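Local coordinates for protein cysteine synthase (Fusobacterium nucleatum subsp. nucleatum strain ATCC 25586, PDB 5XEN) that probably catalyses the pyridoxal-phosphate-dependent conversion of O-acetyl-L-serine and hydrogen sulfide into L-cysteine and acetate, at residues E71-N76 against P144-N149. Residues are numbered along the deposited sequence; the frame is centred on the assembly and turned at random.
With SER (serine), chain N.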
loop_
_atom_site.group_PDB
_atom_site.type_symbol
_atom_site.label_atom_id
_atom_site.label_comp_id
_atom_site.label_asym_id
_atom_site.label_seq_id
_atom_site.Cartn_x
_atom_site.Cartn_y
_atom_site.Cartn_z
ATOM N N GLU B 71 16.066 17.417 2.382
ATOM C CA GLU B 71 15.117 17.450 3.499
ATOM C C GLU B 71 15.572 16.522 4.616
ATOM O O GLU B 71 16.150 15.454 4.344
ATOM C CB GLU B 71 13.710 17.106 3.024
ATOM C CG GLU B 71 12.599 17.177 4.069
ATOM C CD GLU B 71 12.214 18.604 4.514
ATOM O OE1 GLU B 71 13.007 19.554 4.297
ATOM O OE2 GLU B 71 11.111 18.760 5.091
ATOM N N ALA B 72 15.389 16.963 5.856
ATOM C CA ALA B 72 15.579 16.114 7.032
ATOM C C ALA B 72 14.226 15.481 7.380
ATOM O O ALA B 72 13.218 16.176 7.414
ATOM C CB ALA B 72 16.121 16.941 8.205
ATOM N N THR B 73 14.205 14.181 7.660
ATOM C CA THR B 73 12.960 13.443 7.803
ATOM C C THR B 73 13.197 12.215 8.688
ATOM O O THR B 73 14.317 11.662 8.704
ATOM C CB THR B 73 12.409 12.989 6.426
ATOM O OG1 THR B 73 11.261 12.156 6.580
ATOM C CG2 THR B 73 13.428 12.185 5.656
ATOM N N SER B 74 12.146 11.776 9.384
ATOM C CA SER B 74 12.183 10.486 10.058
ATOM C C SER B 74 11.787 9.356 9.088
ATOM O O SER B 74 11.824 8.177 9.470
ATOM C CB SER B 74 11.291 10.491 11.309
ATOM O OG SER B 74 9.939 10.713 10.977
ATOM N N GLY B 75 11.383 9.693 7.870
ATOM C CA GLY B 75 11.233 8.675 6.823
ATOM C C GLY B 75 10.142 8.967 5.825
ATOM O O GLY B 75 10.403 9.041 4.628
ATOM N N ASN B 76 8.911 9.109 6.314
ATOM C CA ASN B 76 7.769 9.186 5.418
ATOM C C ASN B 76 7.763 10.444 4.555
ATOM O O ASN B 76 7.441 10.368 3.383
ATOM C CB ASN B 76 6.472 9.021 6.158
ATOM C CG ASN B 76 6.183 7.562 6.470
ATOM O OD1 ASN B 76 6.400 6.705 5.614
ATOM N ND2 ASN B 76 5.688 7.269 7.674
ATOM N N PRO B 144 12.606 21.891 1.639
ATOM C CA PRO B 144 11.182 22.104 1.957
ATOM C C PRO B 144 10.936 22.575 3.424
ATOM O O PRO B 144 10.081 23.442 3.668
ATOM C CB PRO B 144 10.562 20.740 1.662
ATOM C CG PRO B 144 11.486 20.110 0.651
ATOM C CD PRO B 144 12.853 20.578 1.023
ATOM N N ASN B 145 11.721 22.039 4.349
ATOM C CA ASN B 145 11.636 22.303 5.782
ATOM C C ASN B 145 10.210 22.116 6.357
ATOM O O ASN B 145 9.519 23.077 6.723
ATOM C CB ASN B 145 12.170 23.686 6.122
ATOM C CG ASN B 145 12.463 23.823 7.605
ATOM O OD1 ASN B 145 12.084 22.958 8.420
ATOM N ND2 ASN B 145 13.124 24.897 7.965
ATOM N N GLN B 146 9.785 20.865 6.398
ATOM C CA GLN B 146 8.479 20.486 6.912
ATOM C C GLN B 146 8.179 20.975 8.356
ATOM O O GLN B 146 7.037 21.062 8.732
ATOM C CB GLN B 146 8.337 18.966 6.869
ATOM C CG GLN B 146 9.330 18.230 7.755
ATOM C CD GLN B 146 9.085 16.724 7.754
ATOM O OE1 GLN B 146 7.928 16.265 7.671
ATOM N NE2 GLN B 146 10.156 15.947 7.893
ATOM N N PHE B 147 9.210 21.253 9.150
ATOM C CA PHE B 147 9.040 21.719 10.525
ATOM C C PHE B 147 8.549 23.167 10.587
ATOM O O PHE B 147 7.969 23.559 11.600
ATOM C CB PHE B 147 10.355 21.576 11.301
ATOM C CG PHE B 147 10.948 20.195 11.192
ATOM C CD1 PHE B 147 10.455 19.160 11.960
ATOM C CD2 PHE B 147 11.918 19.926 10.247
ATOM C CE1 PHE B 147 10.960 17.872 11.829
ATOM C CE2 PHE B 147 12.415 18.637 10.102
ATOM C CZ PHE B 147 11.937 17.623 10.910
ATOM N N THR B 148 8.767 23.936 9.515
ATOM C CA THR B 148 8.376 25.372 9.489
ATOM C C THR B 148 7.508 25.777 8.320
ATOM O O THR B 148 6.856 26.823 8.350
ATOM C CB THR B 148 9.612 26.290 9.529
ATOM O OG1 THR B 148 10.374 26.102 8.320
ATOM C CG2 THR B 148 10.461 25.969 10.734
ATOM N N ASN B 149 7.452 24.948 7.288
ATOM C CA ASN B 149 6.788 25.296 6.045
ATOM C C ASN B 149 5.272 25.231 6.201
ATOM O O ASN B 149 4.726 24.175 6.478
ATOM C CB ASN B 149 7.260 24.330 4.938
ATOM C CG ASN B 149 6.841 24.749 3.526
ATOM O OD1 ASN B 149 5.788 25.342 3.329
ATOM N ND2 ASN B 149 7.683 24.421 2.519
HETATM N N SER N . 6.924 12.119 10.570
HETATM C CA SER N . 7.597 13.144 9.789
HETATM C C SER N . 8.590 12.572 8.728
HETATM O O SER N . 9.697 13.157 8.515
HETATM C CB SER N . 8.367 14.021 10.685
HETATM O OG SER N . 9.542 13.294 10.999
HETATM O OXT SER N . 8.097 11.723 7.974
#
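The site that holds the carboxylate of the bound serine, consistent with a substrate-carboxylate site as in other cysteine synthases, is built where strand 68-72 and the loop that follows it meet the loop after strand 141-142, the neighbouring strand of the same parallel sheet. Glu-71 reaches across with both carboxylate oxygens: OE1 accepts from Asn-145 N at 2.8 Å, 19° out of the carboxylate plane, and OE2 takes the straighter bond from Gln-146 N, also 2.8 Å, on its syn lone pair. CD of Pro-144 packs against OE1. The two bonds hold the turn from which Gln-146 extends. Beyond CG the Gln-146 chain runs straight (chi2 176°), bringing NE2 within 3.1 Å of Ala-72 O, in the carbonyl plane, and 2.9 Å from O of the bound serine; Thr-77 OG1 is hydrogen-bonded to its OE1. In the family's TSGNTG substrate-binding loop, where Gly-75 N-caps helix 76-88, Ser-74 N also donates to serine O, and Ser-74 OG meets the ligand OG at 2.6 Å. Thr-73 OG1 closes an ST turn with Gly-75 N, and Asn-76 ND2 is hydrogen-bonded to O3 of the cofactor. Phe-147 carries CG of Gln-146 over one ring face and sets CE2 3.7 Å from Ala-72 O.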